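Local coordinates for anopheles Plasmodium-responsive Leucine-rich repeat protein 1B (PDB 4XGO), which probably acts in the mosquito's response to Plasmodium and interacts with LRIM1, the chain here being its leucine-rich repeat domain, at residues N190-D194 and T195-L199; E108-D112 and D113-A117; H334-G338 and L339-E343. One frame throughout, in Å; residues are numbered along the deposited sequence.

Interaction 1: residues N190-D194 and T195-L199; sequences NNLTD and TAWLL. With PO4 (phosphate ion), chain E.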
loop_
_atom_site.group_PDB
_atom_site.type_symbol
_atom_site.label_atom_id
_atom_site.label_comp_id
_atom_site.label_asym_id
_atom_site.label_seq_id
_atom_site.Cartn_x
_atom_site.Cartn_y
_atom_site.Cartn_z
ATOM N N ASN A 190 15.197 14.923 3.577
ATOM C CA ASN A 190 15.039 15.594 4.845
ATOM C C ASN A 190 15.196 17.097 4.648
ATOM O O ASN A 190 15.091 17.574 3.510
ATOM C CB ASN A 190 16.001 15.018 5.886
ATOM C CG ASN A 190 15.400 13.816 6.593
ATOM O OD1 ASN A 190 14.355 13.937 7.240
ATOM N ND2 ASN A 190 16.001 12.644 6.411
ATOM N N ASN A 191 15.437 17.816 5.737
ATOM C CA ASN A 191 15.550 19.282 5.685
ATOM C C ASN A 191 16.870 19.813 6.244
ATOM O O ASN A 191 16.928 20.883 6.884
ATOM C CB ASN A 191 14.346 19.853 6.402
ATOM C CG ASN A 191 13.076 19.716 5.579
ATOM O OD1 ASN A 191 12.772 20.560 4.721
ATOM N ND2 ASN A 191 12.352 18.662 5.796
ATOM N N LEU A 192 17.944 19.080 5.983
ATOM C CA LEU A 192 19.260 19.438 6.480
ATOM C C LEU A 192 19.801 20.645 5.724
ATOM O O LEU A 192 19.663 20.718 4.505
ATOM C CB LEU A 192 20.242 18.274 6.379
ATOM C CG LEU A 192 19.931 17.114 7.337
ATOM C CD1 LEU A 192 20.716 15.894 6.891
ATOM C CD2 LEU A 192 20.236 17.513 8.772
ATOM N N THR A 193 20.354 21.593 6.492
ATOM C CA THR A 193 21.071 22.739 5.941
ATOM C C THR A 193 22.528 22.812 6.410
ATOM O O THR A 193 23.274 23.721 6.007
ATOM C CB THR A 193 20.352 24.064 6.290
ATOM O OG1 THR A 193 20.210 24.166 7.703
ATOM C CG2 THR A 193 18.977 24.118 5.645
ATOM N N ASP A 194 22.954 21.885 7.260
ATOM C CA ASP A 194 24.350 21.870 7.696
ATOM C C ASP A 194 24.822 20.448 7.863
ATOM O O ASP A 194 23.998 19.518 7.925
ATOM C CB ASP A 194 24.518 22.634 9.021
ATOM C CG ASP A 194 24.316 21.736 10.240
ATOM O OD1 ASP A 194 23.218 21.154 10.388
ATOM O OD2 ASP A 194 25.280 21.565 11.018
ATOM N N THR A 195 26.140 20.291 7.965
ATOM C CA THR A 195 26.770 18.987 8.124
ATOM C C THR A 195 27.825 18.943 9.233
ATOM O O THR A 195 28.630 18.016 9.268
ATOM C CB THR A 195 27.451 18.504 6.816
ATOM O OG1 THR A 195 28.623 19.289 6.544
ATOM C CG2 THR A 195 26.492 18.544 5.635
ATOM N N ALA A 196 27.830 19.912 10.150
ATOM C CA ALA A 196 28.862 19.949 11.196
ATOM C C ALA A 196 28.817 18.703 12.076
ATOM O O ALA A 196 29.832 18.277 12.613
ATOM C CB ALA A 196 28.734 21.218 12.038
ATOM N N TRP A 197 27.623 18.124 12.193
ATOM C CA TRP A 197 27.385 16.909 12.960
ATOM C C TRP A 197 28.168 15.695 12.426
ATOM O O TRP A 197 28.390 14.747 13.174
ATOM C CB TRP A 197 25.859 16.633 13.039
ATOM C CG TRP A 197 25.193 16.644 11.704
ATOM C CD1 TRP A 197 24.566 17.701 11.083
ATOM C CD2 TRP A 197 25.134 15.551 10.782
ATOM N NE1 TRP A 197 24.112 17.315 9.833
ATOM C CE2 TRP A 197 24.449 16.007 9.629
ATOM C CE3 TRP A 197 25.586 14.230 10.820
ATOM C CZ2 TRP A 197 24.215 15.189 8.535
ATOM C CZ3 TRP A 197 25.348 13.416 9.711
ATOM C CH2 TRP A 197 24.673 13.905 8.596
ATOM N N LEU A 198 28.600 15.720 11.156
ATOM C CA LEU A 198 29.419 14.631 10.588
ATOM C C LEU A 198 30.699 14.370 11.357
ATOM O O LEU A 198 31.207 13.243 11.362
ATOM C CB LEU A 198 29.781 14.890 9.118
ATOM C CG LEU A 198 28.683 14.708 8.075
ATOM C CD1 LEU A 198 29.149 15.240 6.727
ATOM C CD2 LEU A 198 28.297 13.241 7.964
ATOM N N LEU A 199 31.231 15.411 11.989
ATOM C CA LEU A 199 32.446 15.286 12.804
ATOM C C LEU A 199 32.340 14.267 13.946
ATOM O O LEU A 199 33.367 13.780 14.436
ATOM C CB LEU A 199 32.839 16.659 13.367
ATOM C CG LEU A 199 33.401 17.639 12.333
ATOM C CD1 LEU A 199 33.383 19.055 12.887
ATOM C CD2 LEU A 199 34.811 17.254 11.915
HETATM P P PO4 E . 27.910 22.613 5.637
HETATM O O1 PO4 E . 28.635 23.910 5.284
HETATM O O2 PO4 E . 28.760 21.435 5.242
HETATM O O3 PO4 E . 26.580 22.621 4.907
HETATM O O4 PO4 E . 27.662 22.565 7.136
#
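W197 turns its indole back along the chain, and its NE1 donates to the backbone oxygen D194 O over 2.9 Å. The bond is somewhat bent, with an N-H...O angle of 139°, and the oxygen sits near the ring edge though tilted from the ring plane. The ring is brought there by a chi1 of 52°, which places CG between the residue's own N and carbonyl carbon and folds the indole toward D194. Tryptophan suits the place because it fills a buried site with a large apolar surface and still satisfies a carbonyl with its one N-H. The tight part lies on this inner side: L192 crosses the indole at about a right angle, its CD1 lying 3.9 Å from W197 CZ2, and both side chains also rest on V174 of strand 173-175.

Toward solvent the contact is looser and polar. The carboxylate oxygen D194 OD2 accepts from the backbone at A196 N, 3.2 Å away, and is met from above the carboxylate plane rather than within it. The small CB of the exposed A196 lies alongside that oxygen. A phosphate ion, probably from the crystallisation liquor, occupies the outer side of the turn, bound by T195 N (2.9 Å to its O4) and by the hydroxyl T195 OG1 (2.5 Å to its O2). T218 also bonds the ion, while T195 OG1 has a further partner in H221 ND1.

As the turn leads into the 3-10 segment, L198 N bonds to T195 O at 3.0 Å. An aspartate bonding through its side chain to the backbone N-H two residues on, just where a short helical segment starts on the convex side of the coil, makes an Asx turn within one leucine-rich repeat of the solenoid.

Interaction 2: residues E108-D112 and D113-A117; sequences ERIED and DTFQA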
loop_
_atom_site.group_PDB
_atom_site.type_symbol
_atom_site.label_atom_id
_atom_site.label_comp_id
_atom_site.label_asym_id
_atom_site.label_seq_id
_atom_site.Cartn_x
_atom_site.Cartn_y
_atom_site.Cartn_z
ATOM N N GLU A 108 2.315 8.296 16.721
ATOM C CA GLU A 108 2.604 9.746 16.752
ATOM C C GLU A 108 3.835 10.029 17.602
ATOM O O GLU A 108 4.635 10.898 17.274
ATOM C CB GLU A 108 1.388 10.502 17.286
ATOM C CG GLU A 108 0.126 10.210 16.488
ATOM C CD GLU A 108 -1.141 10.727 17.130
ATOM O OE1 GLU A 108 -1.066 11.545 18.085
ATOM O OE2 GLU A 108 -2.227 10.319 16.660
ATOM N N ARG A 109 3.981 9.312 18.712
ATOM C CA ARG A 109 5.107 9.512 19.616
ATOM C C ARG A 109 5.546 8.205 20.245
ATOM O O ARG A 109 4.734 7.321 20.439
ATOM C CB ARG A 109 4.715 10.470 20.745
ATOM C CG ARG A 109 4.455 11.908 20.335
ATOM C CD ARG A 109 3.917 12.705 21.528
ATOM N NE ARG A 109 4.824 12.616 22.674
ATOM C CZ ARG A 109 5.862 13.414 22.911
ATOM N NH1 ARG A 109 6.156 14.430 22.124
ATOM N NH2 ARG A 109 6.600 13.209 23.993
ATOM N N ILE A 110 6.834 8.115 20.556
ATOM C CA ILE A 110 7.378 7.116 21.472
ATOM C C ILE A 110 7.866 7.866 22.685
ATOM O O ILE A 110 8.821 8.642 22.582
ATOM C CB ILE A 110 8.612 6.400 20.887
ATOM C CG1 ILE A 110 8.275 5.693 19.576
ATOM C CG2 ILE A 110 9.207 5.433 21.907
ATOM C CD1 ILE A 110 7.255 4.597 19.678
ATOM N N GLU A 111 7.239 7.638 23.838
ATOM C CA GLU A 111 7.654 8.338 25.063
ATOM C C GLU A 111 9.006 7.838 25.559
ATOM O O GLU A 111 9.399 6.696 25.322
ATOM C CB GLU A 111 6.613 8.207 26.169
ATOM C CG GLU A 111 5.212 8.658 25.772
ATOM C CD GLU A 111 5.151 10.083 25.249
ATOM O OE1 GLU A 111 6.038 10.929 25.557
ATOM O OE2 GLU A 111 4.191 10.365 24.522
ATOM N N ASP A 112 9.714 8.713 26.262
ATOM C CA ASP A 112 11.101 8.471 26.627
ATOM C C ASP A 112 11.343 7.256 27.541
ATOM O O ASP A 112 12.445 6.733 27.537
ATOM C CB ASP A 112 11.725 9.728 27.240
ATOM C CG ASP A 112 11.914 10.847 26.233
ATOM O OD1 ASP A 112 11.595 10.690 25.019
ATOM O OD2 ASP A 112 12.420 11.908 26.662
ATOM N N ASP A 113 10.341 6.811 28.303
ATOM C CA ASP A 113 10.514 5.634 29.184
ATOM C C ASP A 113 10.140 4.287 28.520
ATOM O O ASP A 113 10.264 3.227 29.129
ATOM C CB ASP A 113 9.800 5.832 30.534
ATOM C CG ASP A 113 8.281 5.981 30.418
ATOM O OD1 ASP A 113 7.718 5.968 29.301
ATOM O OD2 ASP A 113 7.643 6.146 31.490
ATOM N N THR A 114 9.735 4.330 27.253
ATOM C CA THR A 114 9.205 3.150 26.569
ATOM C C THR A 114 10.207 1.991 26.615
ATOM O O THR A 114 9.831 0.840 26.898
ATOM C CB THR A 114 8.836 3.492 25.106
ATOM O OG1 THR A 114 7.836 4.518 25.103
ATOM C CG2 THR A 114 8.286 2.285 24.377
ATOM N N PHE A 115 11.482 2.300 26.385
ATOM C CA PHE A 115 12.522 1.274 26.261
ATOM C C PHE A 115 13.502 1.226 27.439
ATOM O O PHE A 115 14.636 0.756 27.296
ATOM C CB PHE A 115 13.247 1.469 24.916
ATOM C CG PHE A 115 12.348 1.299 23.724
ATOM C CD1 PHE A 115 11.821 0.049 23.405
ATOM C CD2 PHE A 115 12.022 2.377 22.909
ATOM C CE1 PHE A 115 10.990 -0.119 22.315
ATOM C CE2 PHE A 115 11.187 2.212 21.819
ATOM C CZ PHE A 115 10.670 0.966 21.521
ATOM N N GLN A 116 13.059 1.676 28.615
ATOM C CA GLN A 116 13.917 1.679 29.811
ATOM C C GLN A 116 14.390 0.288 30.221
ATOM O O GLN A 116 15.560 0.116 30.553
ATOM C CB GLN A 116 13.214 2.337 31.011
ATOM C CG GLN A 116 13.945 2.094 32.331
ATOM C CD GLN A 116 13.475 2.989 33.462
ATOM O OE1 GLN A 116 12.269 3.190 33.653
ATOM N NE2 GLN A 116 14.424 3.516 34.235
ATOM N N ALA A 117 13.489 -0.692 30.184
ATOM C CA ALA A 117 13.789 -2.038 30.671
ATOM C C ALA A 117 14.400 -2.907 29.587
ATOM O O ALA A 117 15.026 -3.930 29.888
ATOM C CB ALA A 117 12.529 -2.690 31.215
HETATM O O HOH W 1 5.252 5.457 24.040
HETATM O O HOH W 2 12.856 4.814 25.680
#
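T114 lies across I110 at about a right angle, its hydroxyl OG1 3.6 Å from the branch methyl I110 CG2. The same methyl reaches F115, 3.8 Å from CE2, in an oblique approach to the ring. I110 is suited to this place because its beta branch puts CG2 within contact of both T114 and F115, while F115 is buried and continues inward onto L121 and I139.

The polar side of the turn is held by one oxygen. E111 O accepts from T114 OG1 at 2.7 Å and from T114 N at 3.1 Å, both from the same face of the carbonyl plane. A chi1 of -60° sets OG1 beside its own backbone N, so that a single residue delivers both donors to one acceptor; threonine supplies the hydroxyl for this and a methyl, CG2, that packs over the centre of the F115 ring. T114 OG1 in turn accepts from a water that itself accepts from E111 N, and a second water links D112 O to F115 N.

Outside, R109 grips E111 side-on in a salt bridge. R109 NE meets E111 OE2 at 3.0 Å and R109 NH2 meets E111 OE1 at 2.8 Å, both oxygens being approached on their syn side. These two nearly straight bonds fix the rotation of the glutamate, which is bent at chi2 and turns its carboxylate back to the guanidinium edge, a pairing suited to an exposed flank. The neighbouring D112 directs its OD1 to H133.

Two successive type I turns, E111 to T114 and D113 to Q116, thus carry the chain round, with an apolar residue followed by a polar turn and a phenylalanine pointing inward: a convex-side segment of a leucine-rich repeat.

Interaction 3: residues H334-G338 and L339-E343; sequences HLEHG and LCCKE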
loop_
_atom_site.group_PDB
_atom_site.type_symbol
_atom_site.label_atom_id
_atom_site.label_comp_id
_atom_site.label_asym_id
_atom_site.label_seq_id
_atom_site.Cartn_x
_atom_site.Cartn_y
_atom_site.Cartn_z
ATOM N N HIS A 334 27.320 23.187 -28.980
ATOM C CA HIS A 334 27.324 22.076 -29.908
ATOM C C HIS A 334 27.833 20.839 -29.203
ATOM O O HIS A 334 28.520 20.923 -28.185
ATOM C CB HIS A 334 28.211 22.390 -31.120
ATOM C CG HIS A 334 29.683 22.369 -30.823
ATOM N ND1 HIS A 334 30.434 21.210 -30.849
ATOM C CD2 HIS A 334 30.545 23.362 -30.493
ATOM C CE1 HIS A 334 31.692 21.490 -30.554
ATOM N NE2 HIS A 334 31.788 22.788 -30.337
ATOM N N LEU A 335 27.503 19.686 -29.757
ATOM C CA LEU A 335 27.909 18.431 -29.144
ATOM C C LEU A 335 29.380 18.136 -29.405
ATOM O O LEU A 335 29.876 18.289 -30.522
ATOM C CB LEU A 335 27.059 17.272 -29.642
ATOM C CG LEU A 335 25.578 17.315 -29.299
ATOM C CD1 LEU A 335 24.776 16.406 -30.213
ATOM C CD2 LEU A 335 25.352 16.919 -27.849
ATOM N N GLU A 336 30.054 17.721 -28.343
ATOM C CA GLU A 336 31.434 17.313 -28.348
ATOM C C GLU A 336 31.484 15.984 -27.591
ATOM O O GLU A 336 31.211 15.945 -26.404
ATOM C CB GLU A 336 32.242 18.382 -27.633
ATOM C CG GLU A 336 33.705 18.052 -27.465
ATOM C CD GLU A 336 34.478 18.286 -28.728
ATOM O OE1 GLU A 336 34.617 19.458 -29.141
ATOM O OE2 GLU A 336 34.962 17.282 -29.282
ATOM N N HIS A 337 31.799 14.885 -28.283
ATOM C CA HIS A 337 31.643 13.539 -27.713
ATOM C C HIS A 337 30.314 13.354 -26.977
ATOM O O HIS A 337 30.258 12.802 -25.869
ATOM C CB HIS A 337 32.823 13.180 -26.807
ATOM C CG HIS A 337 34.123 13.064 -27.542
ATOM N ND1 HIS A 337 35.063 14.072 -27.553
ATOM C CD2 HIS A 337 34.630 12.071 -28.307
ATOM C CE1 HIS A 337 36.097 13.702 -28.290
ATOM N NE2 HIS A 337 35.859 12.490 -28.759
ATOM N N GLY A 338 29.245 13.826 -27.603
ATOM C CA GLY A 338 27.917 13.659 -27.061
ATOM C C GLY A 338 27.489 14.635 -25.973
ATOM O O GLY A 338 26.386 14.506 -25.446
ATOM N N LEU A 339 28.340 15.605 -25.650
ATOM C CA LEU A 339 28.054 16.571 -24.565
ATOM C C LEU A 339 28.115 18.006 -25.080
ATOM O O LEU A 339 29.022 18.364 -25.834
ATOM C CB LEU A 339 29.063 16.386 -23.431
ATOM C CG LEU A 339 28.894 15.081 -22.652
ATOM C CD1 LEU A 339 30.210 14.687 -21.994
ATOM C CD2 LEU A 339 27.781 15.186 -21.618
ATOM N N CYS A 340 27.170 18.846 -24.657
ATOM C CA CYS A 340 27.092 20.215 -25.171
ATOM C C CYS A 340 28.203 21.091 -24.623
ATOM O O CYS A 340 28.507 21.041 -23.428
ATOM C CB CYS A 340 25.767 20.873 -24.798
ATOM S SG CYS A 340 24.372 20.028 -25.539
ATOM N N CYS A 341 28.791 21.911 -25.480
ATOM C CA CYS A 341 29.754 22.883 -25.016
ATOM C C CYS A 341 29.823 24.070 -25.953
ATOM O O CYS A 341 29.474 23.973 -27.135
ATOM C CB CYS A 341 31.141 22.242 -24.846
ATOM S SG CYS A 341 31.933 21.762 -26.415
ATOM N N LYS A 342 30.293 25.186 -25.409
ATOM C CA LYS A 342 30.427 26.434 -26.158
ATOM C C LYS A 342 31.893 26.756 -26.329
ATOM O O LYS A 342 32.671 26.653 -25.385
ATOM C CB LYS A 342 29.726 27.551 -25.394
ATOM C CG LYS A 342 29.751 28.921 -26.059
ATOM C CD LYS A 342 29.037 29.920 -25.175
ATOM C CE LYS A 342 28.965 31.296 -25.814
ATOM N NZ LYS A 342 28.648 32.305 -24.758
ATOM N N GLU A 343 32.268 27.151 -27.549
ATOM C CA GLU A 343 33.652 27.478 -27.860
ATOM C C GLU A 343 33.955 28.881 -27.341
ATOM O O GLU A 343 33.069 29.724 -27.279
ATOM C CB GLU A 343 33.887 27.415 -29.375
ATOM C CG GLU A 343 33.603 26.053 -30.005
ATOM C CD GLU A 343 34.704 25.035 -29.765
ATOM O OE1 GLU A 343 35.690 25.351 -29.073
ATOM O OE2 GLU A 343 34.584 23.899 -30.275
#
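Strands 334-336 and 339-342 form an antiparallel hairpin closed by a type I' turn from E336 to L339, with H334 paired to C341 and E336 to L339 through backbone hydrogen bonds, among them E336 N to L339 O at 2.8 Å. The turn residues H337 and G338 both have positive phi, which glycine takes without cost at the second place.

With chi1 73°, CG of H334 sits between its own N and carbonyl carbon, which lays the ring across the pair. C341 SG then stands over one face of this ring, 4.4 Å from the centroid and 26° off the normal. At the ring edge, H334 NE2 donates to E343 OE2 over 3.0 Å, meeting the oxygen on its anti side but well out of the carboxylate plane, the imidazole and carboxylate planes lying 21° apart. H334 ND1 donates to L335 O at 3.0 Å, from well above the carbonyl plane. Bonds at both nitrogens thus fix the imidazole's rotation; if both donate, as the two acceptors suggest, the ring is probably protonated and positively charged.

C341 SG also packs on E336 CB at 3.6 Å, while L335 CD2 lies 4.0 Å from C340 SG on the other face. The nearby carboxylates of E336 and E343 are probably offset by R311 of helix 307-316, which forms salt bridges with both.

Disulfides tie C341 to C307 at the start of that helix and C340 to C329, consistent with a C-terminal capping region of the leucine-rich repeat domain. L339 packs on F314 of the same helix, and strand 339-342 lies between strands 305-306 and 334-336.

How the interactions relate
Interactions 1 and 2 belong to the loops that return from one short parallel strand to the next in the repeat solenoid, their centres 26 Å apart. Interaction 3 belongs to the C-terminal end of this domain, its centre about 58 Å from that of interaction 2, on the other side of the chain's centre. Interaction 1 is the buried contact, while interactions 2 and 3 are partly buried. In both repeat loops a side chain, tryptophan N-H or threonine hydroxyl, donates to a backbone carbonyl three residues back. Interaction 3 relies instead on disulfides, a histidine-carboxylate bond and an arginine shared by two glutamates, where interaction 2 has a single surface pair.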